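Local atomic coordinates of probable 3-hydroxybutyryl-CoA dehydrogenase (Escherichia coli, PDB entry 3MOG), a protein that catalyses the NAD-dependent oxidation of 3-hydroxyadipyl-CoA to 3-oxoadipyl-CoA in phenylacetate degradation, working as a homotrimer. Residues Leu87-Ala92 and Leu174-Gln179; Glu97-Leu102 and Leu116-Ser121; Asp403-Gly408 and Arg464-Leu469. All blocks are in the same frame, centred on the assembly; numbering follows the deposited sequence.

Overall arrangement
Contacts 1 and 2 belong to the N-terminal NAD-binding domain and meet at its mixed sheet, in which the neighbouring strands 87-90 and 115-118 run parallel; their centres are 15 Å apart. Along the chain both segments of contact 2 fall between the two segments of contact 1, and helix 96-109 directly follows strand 87-90. The two touch through Glu90 and Thr118. Contact 3 comes much later, between two helices of the second of the chain's two C-terminal-type 3-hydroxyacyl-CoA dehydrogenase regions, its centre about 32 Å from that of contact 1 and about 33 Å from that of contact 2. The first two thus lie within the Rossmann domain, whereas the third lies at the surface where a second subunit approaches.

Contact 1: residues Leu87-Ala92 and Leu174-Gln179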
loop_
_atom_site.group_PDB
_atom_site.type_symbol
_atom_site.label_atom_id
_atom_site.label_comp_id
_atom_site.label_asym_id
_atom_site.label_seq_id
_atom_site.Cartn_x
_atom_site.Cartn_y
_atom_site.Cartn_z
ATOM N N LEU C 87 -34.864 24.158 -0.512
ATOM C CA LEU C 87 -33.533 23.651 -0.208
ATOM C C LEU C 87 -33.571 22.938 1.130
ATOM O O LEU C 87 -34.086 23.462 2.115
ATOM C CB LEU C 87 -32.478 24.777 -0.174
ATOM C CG LEU C 87 -31.091 24.406 0.385
ATOM C CD1 LEU C 87 -30.379 23.374 -0.480
ATOM C CD2 LEU C 87 -30.189 25.592 0.596
ATOM N N VAL C 88 -33.035 21.729 1.136
ATOM C CA VAL C 88 -32.812 20.995 2.354
ATOM C C VAL C 88 -31.310 20.850 2.547
ATOM O O VAL C 88 -30.586 20.443 1.618
ATOM C CB VAL C 88 -33.458 19.599 2.310
ATOM C CG1 VAL C 88 -33.205 18.870 3.610
ATOM C CG2 VAL C 88 -34.948 19.707 2.066
ATOM N N ILE C 89 -30.844 21.200 3.746
ATOM C CA ILE C 89 -29.452 20.986 4.124
ATOM C C ILE C 89 -29.412 19.988 5.286
ATOM O O ILE C 89 -29.812 20.305 6.399
ATOM C CB ILE C 89 -28.754 22.296 4.518
ATOM C CG1 ILE C 89 -28.867 23.325 3.395
ATOM C CG2 ILE C 89 -27.275 22.054 4.856
ATOM C CD1 ILE C 89 -28.477 24.731 3.820
ATOM N N GLU C 90 -28.918 18.792 5.004
ATOM C CA GLU C 90 -28.855 17.700 5.972
ATOM C C GLU C 90 -27.549 17.750 6.752
ATOM O O GLU C 90 -26.478 17.806 6.170
ATOM C CB GLU C 90 -28.978 16.362 5.221
ATOM C CG GLU C 90 -28.974 15.125 6.086
ATOM C CD GLU C 90 -27.586 14.716 6.560
ATOM O OE1 GLU C 90 -26.634 14.716 5.745
ATOM O OE2 GLU C 90 -27.456 14.414 7.761
ATOM N N ALA C 91 -27.637 17.696 8.075
ATOM C CA ALA C 91 -26.457 17.671 8.919
ATOM C C ALA C 91 -26.694 16.813 10.173
ATOM O O ALA C 91 -26.461 17.258 11.288
ATOM C CB ALA C 91 -26.075 19.090 9.302
ATOM N N ALA C 92 -27.179 15.593 9.987
ATOM C CA ALA C 92 -27.433 14.692 11.119
ATOM C C ALA C 92 -26.385 13.572 11.170
ATOM O O ALA C 92 -25.184 13.866 11.211
ATOM C CB ALA C 92 -28.858 14.145 11.072
ATOM N N LEU C 174 -23.129 32.860 -1.708
ATOM C CA LEU C 174 -22.677 34.246 -1.931
ATOM C C LEU C 174 -23.645 35.179 -1.208
ATOM O O LEU C 174 -23.233 35.942 -0.339
ATOM C CB LEU C 174 -22.576 34.597 -3.434
ATOM C CG LEU C 174 -21.276 34.228 -4.176
ATOM C CD1 LEU C 174 -21.373 34.473 -5.681
ATOM C CD2 LEU C 174 -20.056 34.954 -3.598
ATOM N N SER C 175 -24.936 35.031 -1.487
ATOM C CA SER C 175 -25.952 35.849 -0.814
ATOM C C SER C 175 -25.998 35.691 0.721
ATOM O O SER C 175 -26.511 36.570 1.405
ATOM C CB SER C 175 -27.336 35.638 -1.447
ATOM O OG SER C 175 -27.947 34.441 -0.995
ATOM N N TRP C 176 -25.448 34.593 1.260
ATOM C CA TRP C 176 -25.316 34.432 2.723
ATOM C C TRP C 176 -23.997 34.978 3.277
ATOM O O TRP C 176 -23.642 34.735 4.451
ATOM C CB TRP C 176 -25.519 32.975 3.162
ATOM C CG TRP C 176 -26.888 32.413 2.852
ATOM C CD1 TRP C 176 -27.977 33.106 2.407
ATOM C CD2 TRP C 176 -27.318 31.044 2.995
ATOM N NE1 TRP C 176 -29.042 32.257 2.232
ATOM C CE2 TRP C 176 -28.674 30.990 2.596
ATOM C CE3 TRP C 176 -26.685 29.857 3.408
ATOM C CZ2 TRP C 176 -29.416 29.795 2.592
ATOM C CZ3 TRP C 176 -27.424 28.673 3.416
ATOM C CH2 TRP C 176 -28.775 28.650 3.002
ATOM N N GLY C 177 -23.279 35.731 2.440
ATOM C CA GLY C 177 -22.002 36.328 2.826
ATOM C C GLY C 177 -20.883 35.300 2.943
ATOM O O GLY C 177 -19.886 35.537 3.632
ATOM N N LYS C 178 -21.065 34.150 2.292
ATOM C CA LYS C 178 -20.051 33.103 2.276
ATOM C C LYS C 178 -19.243 33.183 1.000
ATOM O O LYS C 178 -19.528 33.995 0.117
ATOM C CB LYS C 178 -20.675 31.702 2.395
ATOM C CG LYS C 178 -21.470 31.429 3.675
ATOM C CD LYS C 178 -20.702 31.796 4.931
ATOM C CE LYS C 178 -21.534 31.511 6.179
ATOM N NZ LYS C 178 -20.823 31.930 7.432
ATOM N N GLN C 179 -18.231 32.332 0.914
ATOM C CA GLN C 179 -17.449 32.189 -0.295
ATOM C C GLN C 179 -17.504 30.729 -0.727
ATOM O O GLN C 179 -16.850 29.875 -0.127
ATOM C CB GLN C 179 -15.998 32.620 -0.044
ATOM C CG GLN C 179 -15.150 32.744 -1.311
ATOM C CD GLN C 179 -15.777 33.660 -2.354
ATOM O OE1 GLN C 179 -16.079 34.819 -2.072
ATOM N NE2 GLN C 179 -15.992 33.134 -3.560
#
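Trp176 reaches across to strand 87-90 with the far corner of its indole, where Leu87 and Ile89 await it. From CB onward the side chain closes the distance step by step: CB itself is still 8.8 Å from CD1 of Ile89. The pyrrole half stays back as well, NE1 lying 7.0 Å from Leu87 CD2. Of the six-membered ring, CE3 and CZ2 are nearer but still short of contact. CZ3 comes within 4.1 Å of Ile89 CD1, and CH2, the leading atom, touches two methyls, Ile89 CD1 at 4.0 Å and Leu87 CD2 at 4.1 Å. The isoleucine methyl sits at the ring's edge, near its plane, while the leucine methyl approaches obliquely. With CG1 opposite the carbonyl carbon (chi1 -55°) and the chain then nearly straight, Ile89 brings CD1 to the edge of the indole.

The strand is an inner one of the Rossmann sheet, whereas Trp176 follows helix 163-175 and precedes strand 179-184, one edge of the sheet. Its ring packs on Val23 and Ala24 of helix 15-26 and on Val8 of strand 8-11, with the rings of His27 and His29 also meeting it. Ile89 reaches Ile20 of the same helix and lies near the glycines Gly12, Gly14 and Gly17, a pattern consistent with the dinucleotide-binding turn of this fold.

Gly177, at positive phi, is the C' residue of the Schellman motif that ends helix 163-175: its N is bonded to Leu174 O at 2.8 Å, and Lys178 N pairs with Thr173 O. The side chain of Lys178 lies along Val23 and anchors its NZ on the carbonyl oxygens of Ala147 and Met150.

Contact 2: residues Glu97-Leu102 and Leu116-Ser121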
loop_
_atom_site.group_PDB
_atom_site.type_symbol
_atom_site.label_atom_id
_atom_site.label_comp_id
_atom_site.label_asym_id
_atom_site.label_seq_id
_atom_site.Cartn_x
_atom_site.Cartn_y
_atom_site.Cartn_z
ATOM N N GLU C 97 -25.679 4.591 5.589
ATOM C CA GLU C 97 -27.006 3.967 5.467
ATOM C C GLU C 97 -28.153 4.819 6.041
ATOM O O GLU C 97 -29.245 4.822 5.489
ATOM C CB GLU C 97 -27.013 2.539 6.048
ATOM C CG GLU C 97 -26.045 1.531 5.383
ATOM C CD GLU C 97 -26.090 1.514 3.840
ATOM O OE1 GLU C 97 -24.995 1.453 3.226
ATOM O OE2 GLU C 97 -27.197 1.554 3.243
ATOM N N VAL C 98 -27.880 5.547 7.124
ATOM C CA VAL C 98 -28.826 6.534 7.671
ATOM C C VAL C 98 -29.148 7.644 6.656
ATOM O O VAL C 98 -30.321 7.937 6.400
ATOM C CB VAL C 98 -28.300 7.163 8.983
ATOM C CG1 VAL C 98 -29.348 8.076 9.603
ATOM C CG2 VAL C 98 -27.898 6.076 9.986
ATOM N N LYS C 99 -28.105 8.233 6.064
ATOM C CA LYS C 99 -28.265 9.305 5.074
ATOM C C LYS C 99 -29.026 8.851 3.843
ATOM O O LYS C 99 -29.877 9.585 3.333
ATOM C CB LYS C 99 -26.909 9.866 4.650
ATOM C CG LYS C 99 -26.387 10.927 5.566
ATOM C CD LYS C 99 -24.994 11.351 5.167
ATOM C CE LYS C 99 -24.495 12.431 6.101
ATOM N NZ LYS C 99 -23.098 12.171 6.493
ATOM N N LYS C 100 -28.713 7.640 3.377
ATOM C CA LYS C 100 -29.386 7.054 2.215
ATOM C C LYS C 100 -30.878 6.901 2.486
ATOM O O LYS C 100 -31.704 7.238 1.631
ATOM C CB LYS C 100 -28.758 5.713 1.840
ATOM C CG LYS C 100 -27.475 5.826 1.009
ATOM C CD LYS C 100 -26.760 4.464 0.832
ATOM C CE LYS C 100 -27.506 3.501 -0.090
ATOM N NZ LYS C 100 -27.621 3.985 -1.494
ATOM N N ALA C 101 -31.204 6.434 3.695
ATOM C CA ALA C 101 -32.590 6.336 4.172
ATOM C C ALA C 101 -33.282 7.703 4.288
ATOM O O ALA C 101 -34.442 7.850 3.893
ATOM C CB ALA C 101 -32.648 5.589 5.513
ATOM N N LEU C 102 -32.564 8.693 4.821
ATOM C CA LEU C 102 -33.084 10.057 4.937
ATOM C C LEU C 102 -33.384 10.669 3.573
ATOM O O LEU C 102 -34.453 11.245 3.376
ATOM C CB LEU C 102 -32.114 10.945 5.724
ATOM C CG LEU C 102 -32.462 12.388 6.126
ATOM C CD1 LEU C 102 -33.917 12.576 6.573
ATOM C CD2 LEU C 102 -31.528 12.814 7.243
ATOM N N LEU C 116 -31.410 19.065 -2.617
ATOM C CA LEU C 116 -31.221 18.196 -1.468
ATOM C C LEU C 116 -29.743 18.105 -1.159
ATOM O O LEU C 116 -28.982 17.465 -1.872
ATOM C CB LEU C 116 -31.796 16.798 -1.730
ATOM C CG LEU C 116 -33.297 16.619 -1.955
ATOM C CD1 LEU C 116 -33.631 15.127 -2.129
ATOM C CD2 LEU C 116 -34.088 17.236 -0.820
ATOM N N THR C 117 -29.315 18.769 -0.103
ATOM C CA THR C 117 -27.896 18.831 0.135
ATOM C C THR C 117 -27.511 18.249 1.470
ATOM O O THR C 117 -28.347 18.102 2.369
ATOM C CB THR C 117 -27.362 20.263 0.012
ATOM O OG1 THR C 117 -27.900 21.066 1.062
ATOM C CG2 THR C 117 -27.747 20.869 -1.326
ATOM N N THR C 118 -26.236 17.905 1.588
ATOM C CA THR C 118 -25.699 17.424 2.847
ATOM C C THR C 118 -24.440 18.193 3.234
ATOM O O THR C 118 -23.661 18.614 2.368
ATOM C CB THR C 118 -25.431 15.897 2.810
ATOM O OG1 THR C 118 -24.768 15.494 4.014
ATOM C CG2 THR C 118 -24.592 15.532 1.637
ATOM N N ASN C 119 -24.272 18.385 4.538
ATOM C CA ASN C 119 -23.109 19.058 5.108
ATOM C C ASN C 119 -21.951 18.087 5.300
ATOM O O ASN C 119 -20.912 18.472 5.805
ATOM C CB ASN C 119 -23.482 19.721 6.457
ATOM C CG ASN C 119 -22.290 20.424 7.135
ATOM O OD1 ASN C 119 -21.541 21.167 6.502
ATOM N ND2 ASN C 119 -22.106 20.164 8.421
ATOM N N THR C 120 -22.121 16.828 4.902
ATOM C CA THR C 120 -21.109 15.810 5.224
ATOM C C THR C 120 -19.708 16.126 4.701
ATOM O O THR C 120 -19.561 16.735 3.638
ATOM C CB THR C 120 -21.501 14.387 4.769
ATOM O OG1 THR C 120 -20.609 13.452 5.383
ATOM C CG2 THR C 120 -21.428 14.224 3.260
ATOM N N SER C 121 -18.705 15.723 5.476
ATOM C CA SER C 121 -17.301 15.868 5.109
ATOM C C SER C 121 -16.722 14.549 4.624
ATOM O O SER C 121 -15.644 14.520 4.041
ATOM C CB SER C 121 -16.482 16.300 6.323
ATOM O OG SER C 121 -17.024 17.443 6.941
#
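Lys99 alone carries the helix side of this contact, bringing the end of its chain up against Thr118 and Thr120. Its CE stands 3.7 Å from Thr118 OG1, the two side chains meeting nearly at a right angle, and 3.8 Å from Thr120 CB. NZ goes further, to 3.0 Å from Thr120 OG1. The chain is extended through chi3 and bends at chi4 (136°), and this last turn carries the ammonium over the second threonine. There Glu94 OE1 is the main partner, forming a salt bridge with Lys99 NZ and a hydrogen bond with Thr120 OG1, so lysine and threonine are tied to one carboxylate oxygen. Thr120 OG1 is also bonded to the backbone N of Ser122.

Helix 96-109 is the crossover of a beta-alpha-beta unit, linking strand 87-90 to strand 115-118, and the contact lies where that helix begins and the second strand ends. Thr118 closes the strand with an ST turn: the N of Thr120 donates to Thr118 OG1 over 3.1 Å at 155°, and Glu90 OE1 grips the same hydroxyl. Two bonds thus fix its rotation, with OG1 opposite the backbone N (chi1 174°).

The backbones themselves stay apart: even the nearest CA atoms, of Lys99 and Thr118, are 8.8 Å from each other. Leu116 packs further along the helix, on Phe103 and Leu106. Glu97 and Ala101 lie on the exposed flank of the helix in the assembly; Lys99, by contrast, is buried and touches Ile123 and Ile128.

Contact 3: residues Asp403-Gly408 and Arg464-Leu469; sequences DALQKG and RQRALL
Arg466 NH1 is held in a salt bridge by Glu412 OE1, and in that pose the neighbouring NH2 comes to rest 3.5 Å from CD2 of Leu405. The leucine methyl approaches the guanidinium obliquely, and the two side chains cross at about a right angle. An extended run from CG to NE (chi3 177°) takes the arginine across to Glu412, which also packs against Leu405. In Leu405, CG anti to the backbone N (chi1 175°) directs the branch ending in CD2 at helix 461-473.

A second, looser meeting involves two amides, Gln406 NE2 and Gln465 NE2, 4.4 Å apart. The nitrogen of Gln406 is bonded instead to Ser461 OG, at the start of helix 461-473, and its OE1 makes a weak hydrogen bond with Leu462 N.

Both helices belong to the second C-terminal-type dehydrogenase region, near the chain's end, and helix 390-406 ends here in a Schellman motif. Gly408, the C' residue at positive phi, bonds its N to Leu405 O at 3.1 Å. One turn back, Asp403 OD1 and Lys407 NZ form a salt bridge of 3.5 Å, while Asp403 OD2 pairs with Arg193 and Arg258.

This surface also faces another copy of the protein: Gln406 and Lys407 pack on Glu208 of the second subunit, and Arg464 NE is hydrogen-bonded to His451 O of that same subunit.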
loop_
_atom_site.group_PDB
_atom_site.type_symbol
_atom_site.label_atom_id
_atom_site.label_comp_id
_atom_site.label_asym_id
_atom_site.label_seq_id
_atom_site.Cartn_x
_atom_site.Cartn_y
_atom_site.Cartn_z
ATOM N N ASP C 403 -1.577 18.121 -7.123
ATOM C CA ASP C 403 -2.156 16.837 -7.520
ATOM C C ASP C 403 -3.680 16.931 -7.617
ATOM O O ASP C 403 -4.291 16.354 -8.522
ATOM C CB ASP C 403 -1.757 15.729 -6.556
ATOM C CG ASP C 403 -2.375 14.393 -6.930
ATOM O OD1 ASP C 403 -1.923 13.793 -7.924
ATOM O OD2 ASP C 403 -3.326 13.955 -6.246
ATOM N N ALA C 404 -4.282 17.673 -6.699
ATOM C CA ALA C 404 -5.719 17.869 -6.722
ATOM C C ALA C 404 -6.133 18.631 -7.983
ATOM O O ALA C 404 -7.149 18.292 -8.600
ATOM C CB ALA C 404 -6.185 18.599 -5.459
ATOM N N LEU C 405 -5.334 19.633 -8.368
ATOM C CA LEU C 405 -5.606 20.441 -9.577
ATOM C C LEU C 405 -5.478 19.594 -10.825
ATOM O O LEU C 405 -6.326 19.652 -11.704
ATOM C CB LEU C 405 -4.680 21.656 -9.657
ATOM C CG LEU C 405 -4.738 22.553 -10.904
ATOM C CD1 LEU C 405 -6.144 23.120 -11.132
ATOM C CD2 LEU C 405 -3.709 23.689 -10.782
ATOM N N GLN C 406 -4.437 18.771 -10.864
ATOM C CA GLN C 406 -4.191 17.880 -11.988
ATOM C C GLN C 406 -5.293 16.833 -12.180
ATOM O O GLN C 406 -5.647 16.488 -13.312
ATOM C CB GLN C 406 -2.838 17.193 -11.823
ATOM C CG GLN C 406 -2.340 16.582 -13.112
ATOM C CD GLN C 406 -0.893 16.161 -13.043
ATOM O OE1 GLN C 406 -0.376 15.823 -11.974
ATOM N NE2 GLN C 406 -0.223 16.187 -14.193
ATOM N N LYS C 407 -5.827 16.326 -11.074
ATOM C CA LYS C 407 -6.890 15.327 -11.139
ATOM C C LYS C 407 -8.287 15.942 -11.281
ATOM O O LYS C 407 -9.289 15.239 -11.199
ATOM C CB LYS C 407 -6.840 14.385 -9.926
ATOM C CG LYS C 407 -5.518 13.698 -9.685
ATOM C CD LYS C 407 -5.086 12.859 -10.844
ATOM C CE LYS C 407 -3.843 12.070 -10.488
ATOM N NZ LYS C 407 -4.046 11.272 -9.241
ATOM N N GLY C 408 -8.343 17.253 -11.467
ATOM C CA GLY C 408 -9.596 17.949 -11.740
ATOM C C GLY C 408 -10.539 18.039 -10.560
ATOM O O GLY C 408 -11.743 18.163 -10.752
ATOM N N ARG C 464 6.411 18.896 -11.940
ATOM C CA ARG C 464 7.470 18.825 -12.984
ATOM C C ARG C 464 7.115 19.720 -14.168
ATOM O O ARG C 464 7.968 20.445 -14.682
ATOM C CB ARG C 464 7.731 17.397 -13.497
ATOM C CG ARG C 464 8.030 16.358 -12.398
ATOM C CD ARG C 464 8.615 15.075 -12.987
ATOM N NE ARG C 464 9.002 14.145 -11.935
ATOM C CZ ARG C 464 10.172 14.147 -11.303
ATOM N NH1 ARG C 464 11.123 15.023 -11.618
ATOM N NH2 ARG C 464 10.402 13.245 -10.362
ATOM N N GLN C 465 5.844 19.660 -14.571
ATOM C CA GLN C 465 5.299 20.455 -15.662
ATOM C C GLN C 465 5.461 21.947 -15.399
ATOM O O GLN C 465 5.861 22.692 -16.298
ATOM C CB GLN C 465 3.828 20.088 -15.885
ATOM C CG GLN C 465 3.066 20.872 -16.964
ATOM C CD GLN C 465 1.662 20.287 -17.236
ATOM O OE1 GLN C 465 0.714 21.024 -17.560
ATOM N NE2 GLN C 465 1.527 18.959 -17.094
ATOM N N ARG C 466 5.184 22.379 -14.170
ATOM C CA ARG C 466 5.314 23.799 -13.838
ATOM C C ARG C 466 6.756 24.270 -13.644
ATOM O O ARG C 466 7.066 25.435 -13.914
ATOM C CB ARG C 466 4.433 24.194 -12.654
ATOM C CG ARG C 466 2.969 24.276 -13.048
ATOM C CD ARG C 466 2.181 25.089 -12.062
ATOM N NE ARG C 466 0.804 25.200 -12.507
ATOM C CZ ARG C 466 -0.181 25.785 -11.834
ATOM N NH1 ARG C 466 0.030 26.329 -10.639
ATOM N NH2 ARG C 466 -1.394 25.813 -12.368
ATOM N N ALA C 467 7.629 23.364 -13.199
ATOM C CA ALA C 467 9.052 23.660 -13.074
ATOM C C ALA C 467 9.669 23.870 -14.447
ATOM O O ALA C 467 10.442 24.809 -14.642
ATOM C CB ALA C 467 9.771 22.553 -12.344
ATOM N N LEU C 468 9.309 22.999 -15.387
ATOM C CA LEU C 468 9.726 23.126 -16.785
ATOM C C LEU C 468 9.284 24.425 -17.448
ATOM O O LEU C 468 10.058 25.004 -18.204
ATOM C CB LEU C 468 9.264 21.930 -17.616
ATOM C CG LEU C 468 10.185 20.714 -17.527
ATOM C CD1 LEU C 468 9.482 19.438 -17.949
ATOM C CD2 LEU C 468 11.447 20.930 -18.363
ATOM N N LEU C 469 8.063 24.880 -17.163
ATOM C CA LEU C 469 7.564 26.141 -17.725
ATOM C C LEU C 469 8.324 27.327 -17.141
ATOM O O LEU C 469 8.697 28.246 -17.873
ATOM C CB LEU C 469 6.046 26.299 -17.529
ATOM C CG LEU C 469 5.122 25.381 -18.356
ATOM C CD1 LEU C 469 3.759 25.172 -17.673
ATOM C CD2 LEU C 469 4.934 25.915 -19.787
#